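Local atomic coordinates of SusD homolog (Bacteroides thetaiotaomicron, PDB entry 4MRU), a protein that probably binds host mucin O-glycans at the bacterial surface, as a SusD-like outer-membrane lipoprotein built on a helical, TPR-like scaffold. Residues 50-55 with 427-431; 115-119 with 202-206; 123-127 with 461-465; 208-212 with 432-436; 338-342 with 404-408. One frame throughout, in Å; residues are numbered along the deposited sequence.

How the contacts relate
Contacts 1 to 4 form one connected core, while contact 5 lies at the surface, its centre about 26 Å from that of contact 1. Helix 427-437 is the common element: its first turn serves contact 1 and its second contact 4. Helix 104-125 joins contacts 2 and 3, and helix 192-209 joins contacts 2 and 4. Buried charge ties them together, for Arg209 of contact 4 reaches Glu429 of contact 1 and Asp123 of contact 3 through NH2. Contacts 4 and 5, with centres about 16 Å apart, meet where Arg340 touches Cys211 and Tyr212. A magnesium ion lies about 13 Å from Gly404; Asn373, a magnesium ligand in a structure of this protein, belongs to no contact.

Contact 1 of 5, residues 50-55 with 427-431; sequences CGGSYA and GIESW
Tyr54 and Trp431 dominate the aromatic part of this contact, their side chains lying alongside and pointing the same way. Tyr54 CB sits squarely over the five-membered ring of the indole, 3.5 Å from its centroid, a CH-pi contact. The phenol ring then turns an edge to the same indole in an edge-to-face pair, with CD2 above the six-membered ring and the planes at 53°. Trp431 reaches this place because its CG is anti to the backbone N (chi1 177°), which carries the indole out over helix 40-54. Sulfur adds to the cluster: Cys50 SG approaches the indole obliquely, 3.7 Å from Trp431 CZ3, and touches Ile428 CD1 as well.

The backbones meet where two glycines face each other, with Gly51 CA 3.9 Å from Gly427 CA. A beta-carbon on either would clash with the opposite main chain, so glycine suits both places. The short segment axes can thus approach to 7.6 Å, crossing at 44°, and Gly427 CA makes a CA-H...O contact with Gly51 O at 3.5 Å. Ala55, with only a methyl to place next to the glycines, rests its CB on Gly427 O and Ser430 CB.

The polar ends look elsewhere: Tyr54 OH bonds to Tyr69 O, Trp431 NE1 to Met459 O. An alanine in place of Trp431 would probably leave Tyr54 and Cys50 without their aromatic partner and Met459 O without its indole donor. Between the two segments, then, cohesion comes from close glycine-mediated helix packing and ring contacts, while hydrogen bonds to surrounding residues fix the aromatic ends.

Contact 2 of 5, residues 115-119 with 202-206; sequences VTIMQ and LQLRM. With EDO (1,2-ethanediol), chain E; EDO (1,2-ethanediol), chain F.
Val115 begins the contact by directing CG1 at Leu202 CD2, 4.1 Å away, and at the selenium of Met206, a selenomethionine here; the branched, apolar valine suits a place between two apolar side chains. Next, Thr116 brings OG1 to 3.4 Å from Leu202 CD2. This is packing, because the hydroxyl makes its hydrogen bond to Leu112 O one turn back in its own helix, which lets a threonine sit against apolar neighbours.

Gln119 supplies the polar link. With CG anti to the backbone N (chi1 172°) and a bend at the next bond, its aliphatic part slides past Met206, CG to CG at 3.9 Å. Its OE1 accepts from Arg205 NH1 at 3.1 Å with an N-H...O angle of 153°. The donor lies in the carbonyl plane on a lone pair and OE1 lies in the guanidinium plane, although the two flat groups stand perpendicular. Gln119 NE2 donates to Asp123 OD2, so both ends of the amide are held.

Arg205 also grips the ethanediol of chain F, probably from the crystallisation liquor, donating from NH1 to O1 and from NH2 to O2, and makes a salt bridge to Glu329. The short helical segments 115-119 and 202-206 run 24° apart in direction, their axes approaching to 12.0 Å, a spacing spanned by long side chains. Helix 152-173 touches Val115 and Met206, while helix 327-339 packs against Leu204 and Arg205.

Contact 3 of 5, residues 123-127 with 461-465; sequences DIYGP and RLMYP
Tyr125 and Tyr464 run antiparallel alongside each other, their rings within 10° of parallel but displaced so far, centroids 5.8 Å apart, that little of one lies over the other. Tyr125 CB meets Tyr464 CE1, and the Tyr464 hydroxyl extends beyond to donate to Pro127 O at 2.6 Å. Across Tyr125 runs Leu462, its CB 3.6 Å from Tyr125 CE1 and packed on Ile124 CG2.

Arg461 comes side-on, its chain bent at the third torsion (chi3 -71°) to present NE and NH2 to Tyr125 O, at 2.9 and 3.1 Å. The oxygen lies in the guanidinium plane; NH2 uses a lone pair, whereas NE sits above the carbonyl plane. Arg461 NH2 lies 3.3 Å above the plane of the Tyr464 ring, toward its rim. Leu462 N donates to Ile124 O at 2.9 Å. Gly126 follows the helix with positive phi, which calls for glycine.

A water links Tyr125 OH with Met463 O. A leucine at Arg461 would probably leave Tyr125 O without its guanidinium donors and Asp494 without its salt-bridge partner. The buried carbonyls of Ile124 and Tyr125 are thus met by backbone and side-chain donors from the loop, though buried Leu462 O has no partner.

Contact 4 of 5, residues 208-212 with 432-436; sequences MRLCY and SEHRR
Glu433 OE2 is gripped from opposite faces of its carboxylate plane by two arginines, one from each segment. Arg209 NH1 arrives across the contact at 2.8 Å, from well above that plane, as a salt bridge with an N-H...O angle of 145°. From the other face Arg436 NE donates to the same oxygen at 2.9 Å, while Arg436 NH2 takes OE1 at 2.6 Å. The guanidinium of Arg436 therefore holds the carboxylate side-on, one nitrogen to each oxygen, both bonds nearly straight at 171°.

Glutamate suits the place because its two oxygens can accept from both arginines, and the positive charge around it probably favours its ionised form. Glu433 and Arg436 are a helical i to i+3 pair, and with Arg209 make a buried salt-bridge network between segment 208-212 and helix 427-437. Other charges extend it: Arg209 NH2 pairs with Glu429 and Asp123, Arg436 NH1 with Glu336, and Glu433 OE1 with Lys419.

Arg209 folds back to its partners, bent at its second and third torsions (chi2 86°), and Ser432 CB lies over the centre of one guanidinium face, 3.8 Å from CZ; a serine's short side chain lets the flat group lie on its CB. Over a face of the Arg436 guanidinium is Met208 O, while Cys211 SG lies at its edge, 3.2 Å from NH1. The aliphatic part of Arg436 also packs, with CD 3.2 Å from Arg209 O and CG 3.8 Å from Tyr212 CD2, in the plane of the phenol ring. Tyr212 OH bonds to Arg340.

Contact 5 of 5, residues 338-342 with 404-408; sequences ALRKW and GEQAF
A Schellman motif closing helix 327-339 meets the turn that leads into helix 408-423, at the surface of the helical scaffold. Within the motif Lys341 has positive phi and its N bonds back to Ala338 O.

Leu339 and Phe408 form the apolar centre. Leu339 CG lies 3.7 Å from Phe408 CE1, CD2 makes an off-centre CH-pi contact with the ring, and CD1 reaches the backbone at Gly404 and Glu405. Phe408, with CG anti to the backbone N (chi1 -179°), extends its ring past Leu339 to Arg340. There its CZ lies over one face of the guanidinium, 3.7 Å from NH1, with the two planes at 69°. Arg340 is held by a salt bridge from NE to Glu336 and by Tyr212.

On the outer side, Lys341 in one of its two conformers folds back to bring NZ to 3.0 Å from Glu405 OE1, a salt bridge on the syn lone pair. A water bridges the same OE1 to Leu339 O, donating to both, at 2.7 Å from the carbonyl. Apolar Leu339 and Phe408 thus suit the inner side and long, charged Lys341 and Glu405 the exposed one, where their ion pair touches a crystal neighbour and is probably only one of the arrangements Lys341 adopts.

Contact 1 of 5, residues 50-55 with 427-431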
# COMPACT_ATOMS: atom_id res chain seq x y z
N CYS A 50 9.03 -4.41 -4.71
CA CYS A 50 8.75 -2.95 -4.77
C CYS A 50 8.11 -2.36 -3.47
O CYS A 50 8.78 -1.63 -2.72
CB CYS A 50 7.89 -2.66 -6.01
SG CYS A 50 7.47 -0.90 -6.22
N GLY A 51 6.85 -2.73 -3.16
CA GLY A 51 6.21 -2.28 -1.94
C GLY A 51 7.04 -2.64 -0.72
O GLY A 51 7.22 -1.84 0.19
N GLY A 52 7.55 -3.86 -0.70
CA GLY A 52 8.30 -4.35 0.44
C GLY A 52 9.53 -3.54 0.75
O GLY A 52 9.76 -3.15 1.91
N SER A 53 10.34 -3.27 -0.26
CA SER A 53 11.56 -2.52 -0.04
C SER A 53 11.26 -1.04 0.29
O SER A 53 11.91 -0.45 1.14
CB SER A 53 12.50 -2.58 -1.28
OG SER A 53 12.88 -3.91 -1.54
N TYR A 54 10.31 -0.44 -0.40
CA TYR A 54 10.15 1.00 -0.26
C TYR A 54 9.30 1.38 0.97
O TYR A 54 9.24 2.53 1.34
CB TYR A 54 9.59 1.56 -1.55
CG TYR A 54 10.45 1.24 -2.78
CD1 TYR A 54 11.83 1.02 -2.66
CD2 TYR A 54 9.92 1.24 -4.06
CE1 TYR A 54 12.62 0.75 -3.77
CE2 TYR A 54 10.71 0.99 -5.18
CZ TYR A 54 12.06 0.74 -5.03
OH TYR A 54 12.85 0.48 -6.10
N ALA A 55 8.60 0.41 1.57
CA ALA A 55 7.86 0.64 2.79
C ALA A 55 8.69 0.27 4.03
O ALA A 55 8.21 0.37 5.16
CB ALA A 55 6.55 -0.16 2.78
N GLY A 427 2.65 -2.89 1.29
CA GLY A 427 3.80 -2.00 1.08
C GLY A 427 3.51 -0.90 0.11
O GLY A 427 4.07 0.19 0.21
N ILE A 428 2.64 -1.16 -0.89
CA ILE A 428 2.38 -0.12 -1.89
C ILE A 428 1.66 1.04 -1.17
O ILE A 428 2.04 2.21 -1.30
CB ILE A 428 1.60 -0.61 -3.11
CG1 ILE A 428 2.42 -1.64 -3.92
CG2 ILE A 428 1.23 0.57 -4.03
CD1 ILE A 428 3.73 -1.15 -4.54
N GLU A 429 0.67 0.74 -0.35
CA GLU A 429 -0.02 1.82 0.37
C GLU A 429 0.90 2.55 1.34
O GLU A 429 0.87 3.78 1.39
CB GLU A 429 -1.22 1.30 1.13
CG GLU A 429 -1.97 2.37 1.93
CD GLU A 429 -2.56 3.48 1.05
OE1 GLU A 429 -2.68 3.35 -0.18
OE2 GLU A 429 -2.89 4.54 1.60
N SER A 430 1.72 1.81 2.10
CA SER A 430 2.66 2.40 3.04
C SER A 430 3.74 3.22 2.33
O SER A 430 4.16 4.28 2.79
CB SER A 430 3.29 1.31 3.90
OG SER A 430 2.37 0.86 4.86
N TRP A 431 4.15 2.77 1.16
CA TRP A 431 5.10 3.54 0.37
C TRP A 431 4.48 4.88 -0.06
O TRP A 431 5.15 5.92 0.03
CB TRP A 431 5.58 2.73 -0.82
CG TRP A 431 6.52 3.45 -1.74
CD1 TRP A 431 7.44 4.37 -1.41
CD2 TRP A 431 6.63 3.26 -3.16
NE1 TRP A 431 8.13 4.80 -2.52
CE2 TRP A 431 7.66 4.14 -3.61
CE3 TRP A 431 5.97 2.45 -4.09
CZ2 TRP A 431 8.05 4.22 -4.95
CZ3 TRP A 431 6.34 2.54 -5.43
CH2 TRP A 431 7.39 3.41 -5.84

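Contact 2 of 5, residues 115-119 with 202-206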
# COMPACT_ATOMS: atom_id res chain seq x y z
N VAL A 115 -11.13 0.74 -10.39
CA VAL A 115 -10.57 1.83 -9.65
C VAL A 115 -9.61 1.29 -8.58
O VAL A 115 -8.52 1.81 -8.39
CB VAL A 115 -11.66 2.69 -8.98
CG1 VAL A 115 -11.04 3.65 -8.00
CG2 VAL A 115 -12.50 3.42 -10.03
N THR A 116 -10.03 0.28 -7.84
CA THR A 116 -9.21 -0.23 -6.76
C THR A 116 -7.83 -0.73 -7.28
O THR A 116 -6.81 -0.48 -6.68
CB THR A 116 -9.97 -1.36 -6.02
OG1 THR A 116 -11.23 -0.85 -5.56
CG2 THR A 116 -9.16 -1.91 -4.85
N ILE A 117 -7.83 -1.46 -8.39
CA ILE A 117 -6.60 -1.96 -9.00
C ILE A 117 -5.70 -0.80 -9.42
O ILE A 117 -4.51 -0.76 -9.13
CB ILE A 117 -6.91 -2.80 -10.26
CG1 ILE A 117 -7.59 -4.09 -9.86
CG2 ILE A 117 -5.63 -3.12 -11.02
CD1 ILE A 117 -8.35 -4.78 -10.99
N MSE A 118 -6.31 0.14 -10.13
CA MSE A 118 -5.54 1.16 -10.80
C MSE A 118 -5.16 2.34 -9.91
O MSE A 118 -4.23 3.09 -10.26
CB MSE A 118 -6.33 1.68 -11.98
CG MSE A 118 -6.53 0.61 -13.06
SE MSE A 118 -4.79 -0.03 -13.76
CE MSE A 118 -5.39 -1.70 -14.66
N GLN A 119 -5.84 2.54 -8.79
CA GLN A 119 -5.38 3.54 -7.81
C GLN A 119 -3.92 3.26 -7.42
O GLN A 119 -3.08 4.18 -7.32
CB GLN A 119 -6.30 3.59 -6.58
CG GLN A 119 -5.83 4.47 -5.41
CD GLN A 119 -5.21 3.62 -4.32
OE1 GLN A 119 -5.92 2.94 -3.58
NE2 GLN A 119 -3.89 3.62 -4.23
N LEU A 202 -12.30 3.74 0.44
CA LEU A 202 -11.36 4.03 -0.65
C LEU A 202 -11.44 5.49 -1.05
O LEU A 202 -10.39 6.10 -1.31
CB LEU A 202 -11.68 3.17 -1.85
CG LEU A 202 -10.76 3.21 -3.06
CD1 LEU A 202 -9.33 2.89 -2.67
CD2 LEU A 202 -11.27 2.24 -4.12
N GLN A 203 -12.65 6.06 -1.13
CA GLN A 203 -12.79 7.50 -1.39
C GLN A 203 -12.05 8.32 -0.32
O GLN A 203 -11.38 9.30 -0.64
CB GLN A 203 -14.23 7.93 -1.41
CG GLN A 203 -15.06 7.43 -2.57
CD GLN A 203 -16.56 7.66 -2.37
OE1 GLN A 203 -17.10 7.47 -1.27
NE2 GLN A 203 -17.24 8.09 -3.44
N LEU A 204 -12.15 7.91 0.93
CA LEU A 204 -11.45 8.57 2.02
C LEU A 204 -9.92 8.50 1.85
O LEU A 204 -9.21 9.49 2.02
CB LEU A 204 -11.87 7.95 3.35
CG LEU A 204 -11.20 8.47 4.61
CD1 LEU A 204 -11.41 9.97 4.76
CD2 LEU A 204 -11.73 7.74 5.82
N ARG A 205 -9.42 7.31 1.53
CA ARG A 205 -8.00 7.11 1.33
C ARG A 205 -7.48 8.02 0.20
O ARG A 205 -6.49 8.70 0.35
CB ARG A 205 -7.72 5.66 0.96
CG ARG A 205 -6.27 5.37 0.72
CD ARG A 205 -6.07 4.06 -0.05
NE ARG A 205 -5.97 2.92 0.86
CZ ARG A 205 -5.86 1.66 0.44
NH1 ARG A 205 -5.87 1.39 -0.86
NH2 ARG A 205 -5.76 0.68 1.33
N MSE A 206 -8.18 8.00 -0.92
CA MSE A 206 -7.78 8.77 -2.09
C MSE A 206 -7.90 10.25 -1.87
O MSE A 206 -7.04 11.02 -2.30
CB MSE A 206 -8.66 8.34 -3.25
CG MSE A 206 -8.31 6.94 -3.72
SE MSE A 206 -9.62 6.37 -5.11
CE MSE A 206 -9.75 8.03 -6.18
C1 EDO E . -20.51 9.37 -2.50
O1 EDO E . -20.11 8.17 -3.15
C2 EDO E . -20.36 9.17 -1.01
O2 EDO E . -18.97 9.27 -0.74
C1 EDO F . -6.32 -1.74 -2.05
O1 EDO F . -5.24 -0.92 -2.52
C2 EDO F . -5.63 -2.75 -1.20
O2 EDO F . -5.06 -1.98 -0.16

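Contact 3 of 5, residues 123-127 with 461-465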
# COMPACT_ATOMS: atom_id res chain seq x y z
N ASP A 123 -0.52 5.55 -8.42
CA ASP A 123 0.31 5.98 -7.28
C ASP A 123 1.77 5.57 -7.43
O ASP A 123 2.67 6.29 -6.97
CB ASP A 123 -0.23 5.45 -5.95
CG ASP A 123 -1.45 6.22 -5.46
OD1 ASP A 123 -1.81 7.25 -6.08
OD2 ASP A 123 -2.05 5.76 -4.47
N ILE A 124 2.02 4.44 -8.09
CA ILE A 124 3.40 4.01 -8.37
C ILE A 124 4.10 4.84 -9.47
O ILE A 124 5.30 5.12 -9.35
CB ILE A 124 3.40 2.52 -8.74
CG1 ILE A 124 2.95 1.69 -7.54
CG2 ILE A 124 4.78 2.06 -9.21
CD1 ILE A 124 2.50 0.30 -7.94
N TYR A 125 3.37 5.23 -10.51
CA TYR A 125 3.99 5.79 -11.75
C TYR A 125 3.70 7.24 -12.00
O TYR A 125 4.52 7.91 -12.62
CB TYR A 125 3.52 5.01 -12.98
CG TYR A 125 4.04 3.60 -12.97
CD1 TYR A 125 5.31 3.29 -13.42
CD2 TYR A 125 3.26 2.57 -12.53
CE1 TYR A 125 5.82 2.02 -13.36
CE2 TYR A 125 3.75 1.27 -12.50
CZ TYR A 125 5.02 1.00 -12.92
OH TYR A 125 5.47 -0.31 -12.91
N GLY A 126 2.55 7.71 -11.54
CA GLY A 126 2.06 9.01 -11.95
C GLY A 126 1.07 8.85 -13.11
O GLY A 126 0.08 8.08 -13.01
N PRO A 127 1.37 9.47 -14.25
CA PRO A 127 0.52 9.27 -15.45
C PRO A 127 0.53 7.84 -15.89
O PRO A 127 1.59 7.19 -15.86
CB PRO A 127 1.17 10.13 -16.53
CG PRO A 127 1.94 11.13 -15.74
CD PRO A 127 2.44 10.42 -14.54
N ARG A 461 8.89 7.20 -7.24
CA ARG A 461 8.04 6.50 -8.15
C ARG A 461 8.85 5.39 -8.82
O ARG A 461 10.07 5.32 -8.67
CB ARG A 461 7.49 7.44 -9.21
CG ARG A 461 8.59 8.09 -10.06
CD ARG A 461 8.03 9.05 -11.09
NE ARG A 461 7.33 8.40 -12.19
CZ ARG A 461 7.89 7.88 -13.29
NH1 ARG A 461 9.21 7.88 -13.45
NH2 ARG A 461 7.12 7.35 -14.24
N LEU A 462 8.18 4.53 -9.58
CA LEU A 462 8.83 3.57 -10.47
C LEU A 462 8.90 4.11 -11.90
O LEU A 462 8.03 4.87 -12.32
CB LEU A 462 8.09 2.23 -10.54
CG LEU A 462 8.38 1.16 -9.55
CD1 LEU A 462 7.71 -0.16 -9.99
CD2 LEU A 462 9.89 0.98 -9.40
N MSE A 463 9.87 3.61 -12.65
CA MSE A 463 10.11 4.03 -14.02
C MSE A 463 9.27 3.20 -14.95
O MSE A 463 8.99 2.06 -14.65
CB MSE A 463 11.58 3.85 -14.41
CG MSE A 463 12.47 4.73 -13.55
SE MSE A 463 13.11 3.68 -12.00
CE MSE A 463 14.49 2.59 -12.91
N TYR A 464 8.84 3.77 -16.06
CA TYR A 464 8.02 3.04 -17.03
C TYR A 464 8.81 1.89 -17.64
O TYR A 464 10.01 1.97 -17.71
CB TYR A 464 7.52 3.95 -18.13
CG TYR A 464 6.57 5.04 -17.61
CD1 TYR A 464 5.39 4.71 -16.97
CD2 TYR A 464 6.84 6.36 -17.82
CE1 TYR A 464 4.49 5.70 -16.55
CE2 TYR A 464 5.98 7.37 -17.38
CZ TYR A 464 4.80 7.04 -16.78
OH TYR A 464 3.96 8.07 -16.39
N PRO A 465 8.14 0.81 -18.00
CA PRO A 465 8.87 -0.36 -18.50
C PRO A 465 9.41 -0.12 -19.90
O PRO A 465 8.86 0.70 -20.66
CB PRO A 465 7.81 -1.48 -18.51
CG PRO A 465 6.52 -0.82 -18.52
CD PRO A 465 6.70 0.56 -17.90
O HOH W 1 7.54 -0.37 -14.35

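Contact 4 of 5, residues 208-212 with 432-436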
# COMPACT_ATOMS: atom_id res chain seq x y z
N MSE A 208 -7.43 11.73 1.08
CA MSE A 208 -6.33 12.14 1.96
C MSE A 208 -5.02 12.24 1.18
O MSE A 208 -4.21 13.12 1.42
CB MSE A 208 -6.19 11.14 3.13
CG MSE A 208 -5.37 11.72 4.28
SE MSE A 208 -6.31 13.24 5.15
CE MSE A 208 -7.97 12.33 5.59
N ARG A 209 -4.90 11.41 0.15
CA ARG A 209 -3.72 11.36 -0.71
C ARG A 209 -3.48 12.70 -1.36
O ARG A 209 -2.32 13.04 -1.58
CB ARG A 209 -3.86 10.28 -1.80
CG ARG A 209 -2.54 9.98 -2.49
CD ARG A 209 -1.67 8.94 -1.77
NE ARG A 209 -2.17 7.60 -2.08
CZ ARG A 209 -2.47 6.63 -1.24
NH1 ARG A 209 -2.28 6.73 0.08
NH2 ARG A 209 -2.93 5.50 -1.76
N LEU A 210 -4.55 13.46 -1.63
CA LEU A 210 -4.43 14.71 -2.37
C LEU A 210 -4.41 15.97 -1.49
O LEU A 210 -4.56 17.11 -2.00
CB LEU A 210 -5.59 14.84 -3.37
CG LEU A 210 -5.88 13.62 -4.25
CD1 LEU A 210 -6.94 13.98 -5.28
CD2 LEU A 210 -4.62 13.10 -4.90
N CYS A 211 -4.12 15.81 -0.20
CA CYS A 211 -4.25 16.94 0.73
C CYS A 211 -3.15 18.01 0.52
O CYS A 211 -3.29 19.14 0.99
CB CYS A 211 -4.32 16.44 2.16
SG CYS A 211 -2.70 15.90 2.75
N TYR A 212 -2.09 17.70 -0.23
CA TYR A 212 -1.06 18.69 -0.51
C TYR A 212 -1.17 19.28 -1.93
O TYR A 212 -0.26 20.03 -2.34
CB TYR A 212 0.35 18.08 -0.28
CG TYR A 212 0.59 17.70 1.16
CD1 TYR A 212 0.74 18.68 2.13
CD2 TYR A 212 0.74 16.36 1.56
CE1 TYR A 212 0.98 18.35 3.45
CE2 TYR A 212 0.97 16.03 2.87
CZ TYR A 212 1.12 17.04 3.81
OH TYR A 212 1.34 16.71 5.13
N SER A 432 3.23 4.84 -0.52
CA SER A 432 2.58 6.06 -0.97
C SER A 432 2.45 6.99 0.18
O SER A 432 2.69 8.17 0.05
CB SER A 432 1.22 5.74 -1.61
OG SER A 432 1.43 4.99 -2.77
N GLU A 433 2.06 6.47 1.35
CA GLU A 433 1.89 7.35 2.49
C GLU A 433 3.22 7.93 3.01
O GLU A 433 3.25 9.03 3.56
CB GLU A 433 1.14 6.59 3.59
CG GLU A 433 -0.33 6.40 3.20
CD GLU A 433 -1.03 7.74 3.07
OE1 GLU A 433 -1.49 8.21 4.13
OE2 GLU A 433 -1.03 8.36 1.96
N HIS A 434 4.28 7.16 2.87
CA HIS A 434 5.62 7.60 3.22
C HIS A 434 6.09 8.70 2.27
O HIS A 434 6.58 9.73 2.70
CB HIS A 434 6.64 6.42 3.24
CG HIS A 434 8.06 6.87 3.39
ND1 HIS A 434 8.62 7.20 4.60
CD2 HIS A 434 8.99 7.18 2.46
CE1 HIS A 434 9.84 7.68 4.42
NE2 HIS A 434 10.11 7.64 3.13
N ARG A 435 5.86 8.51 0.99
CA ARG A 435 6.12 9.60 0.03
C ARG A 435 5.31 10.89 0.32
O ARG A 435 5.83 12.01 0.24
CB ARG A 435 5.86 9.11 -1.38
CG ARG A 435 6.89 8.09 -1.85
CD ARG A 435 6.60 7.63 -3.28
NE ARG A 435 5.48 6.72 -3.31
CZ ARG A 435 4.77 6.41 -4.40
NH1 ARG A 435 5.05 6.96 -5.56
NH2 ARG A 435 3.74 5.57 -4.30
N ARG A 436 4.05 10.73 0.63
CA ARG A 436 3.15 11.86 0.81
C ARG A 436 3.53 12.67 2.04
O ARG A 436 3.60 13.91 1.99
CB ARG A 436 1.71 11.39 0.96
CG ARG A 436 0.72 12.56 1.11
CD ARG A 436 -0.73 12.09 1.02
NE ARG A 436 -1.09 11.25 2.14
CZ ARG A 436 -1.54 11.68 3.32
NH1 ARG A 436 -1.72 12.96 3.54
NH2 ARG A 436 -1.79 10.81 4.29

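Contact 5 of 5, residues 338-342 with 404-408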
# COMPACT_ATOMS: atom_id res chain seq x y z
N ALA A 338 -9.03 14.71 11.03
CA ALA A 338 -9.44 15.48 12.16
C ALA A 338 -8.33 16.47 12.61
O ALA A 338 -8.60 17.63 12.91
CB ALA A 338 -9.87 14.57 13.32
N LEU A 339 -7.09 16.00 12.59
CA LEU A 339 -5.96 16.82 12.90
C LEU A 339 -5.87 17.99 11.93
O LEU A 339 -5.46 19.08 12.31
CB LEU A 339 -4.69 15.99 12.87
CG LEU A 339 -3.48 16.64 13.51
CD1 LEU A 339 -3.62 16.81 15.03
CD2 LEU A 339 -2.25 15.82 13.20
N ARG A 340 -6.30 17.78 10.68
CA ARG A 340 -6.29 18.81 9.65
C ARG A 340 -7.55 19.69 9.70
O ARG A 340 -7.74 20.54 8.84
CB ARG A 340 -6.14 18.17 8.25
CG ARG A 340 -4.82 17.50 7.97
CD ARG A 340 -4.78 16.84 6.60
NE ARG A 340 -3.54 16.13 6.44
CZ ARG A 340 -2.36 16.74 6.18
NH1 ARG A 340 -2.27 18.05 6.06
NH2 ARG A 340 -1.27 16.02 6.09
N LYS A 341 -8.41 19.46 10.68
CA LYS A 341 -9.65 20.20 10.87
C LYS A 341 -10.69 19.84 9.80
O LYS A 341 -11.60 20.59 9.57
CB LYS A 341 -9.39 21.74 10.92
CG LYS A 341 -8.35 22.16 11.97
CD LYS A 341 -8.36 23.65 12.33
CE LYS A 341 -7.65 24.53 11.31
NZ LYS A 341 -6.18 24.61 11.56
N TRP A 342 -10.56 18.68 9.17
CA TRP A 342 -11.63 18.20 8.32
C TRP A 342 -12.70 17.58 9.23
O TRP A 342 -12.38 17.09 10.33
CB TRP A 342 -11.15 17.13 7.35
CG TRP A 342 -10.16 17.57 6.36
CD1 TRP A 342 -9.50 18.75 6.33
CD2 TRP A 342 -9.65 16.81 5.30
NE1 TRP A 342 -8.64 18.81 5.26
CE2 TRP A 342 -8.71 17.62 4.60
CE3 TRP A 342 -9.92 15.53 4.82
CZ2 TRP A 342 -8.06 17.18 3.48
CZ3 TRP A 342 -9.27 15.11 3.69
CH2 TRP A 342 -8.36 15.93 3.03
N GLY A 404 -1.96 18.53 20.50
CA GLY A 404 -2.88 18.32 19.37
C GLY A 404 -2.32 18.98 18.12
O GLY A 404 -1.17 18.71 17.73
N GLU A 405 -3.12 19.84 17.46
CA GLU A 405 -2.62 20.52 16.23
C GLU A 405 -1.47 21.48 16.50
O GLU A 405 -0.80 21.88 15.53
CB GLU A 405 -3.72 21.27 15.46
CG GLU A 405 -4.20 22.52 16.14
CD GLU A 405 -5.05 23.44 15.23
OE1 GLU A 405 -5.10 23.26 13.99
OE2 GLU A 405 -5.68 24.35 15.78
N GLN A 406 -1.24 21.88 17.77
CA GLN A 406 -0.01 22.65 18.07
C GLN A 406 1.27 21.79 18.08
O GLN A 406 2.36 22.31 18.28
CB GLN A 406 -0.13 23.37 19.41
CG GLN A 406 -0.92 24.65 19.33
CD GLN A 406 -2.40 24.46 19.16
OE1 GLN A 406 -2.96 23.44 19.52
NE2 GLN A 406 -3.06 25.46 18.62
N ALA A 407 1.12 20.48 17.89
CA ALA A 407 2.24 19.60 17.57
C ALA A 407 1.87 18.83 16.33
O ALA A 407 1.85 17.60 16.33
CB ALA A 407 2.56 18.65 18.74
N PHE A 408 1.52 19.55 15.28
CA PHE A 408 0.89 18.95 14.12
C PHE A 408 1.77 17.88 13.52
O PHE A 408 1.32 16.77 13.29
CB PHE A 408 0.55 20.02 13.04
CG PHE A 408 -0.13 19.43 11.83
CD1 PHE A 408 -1.50 19.28 11.80
CD2 PHE A 408 0.61 18.97 10.75
CE1 PHE A 408 -2.12 18.67 10.72
CE2 PHE A 408 -0.00 18.39 9.65
CZ PHE A 408 -1.38 18.23 9.63
O HOH W 2 -4.69 21.61 11.60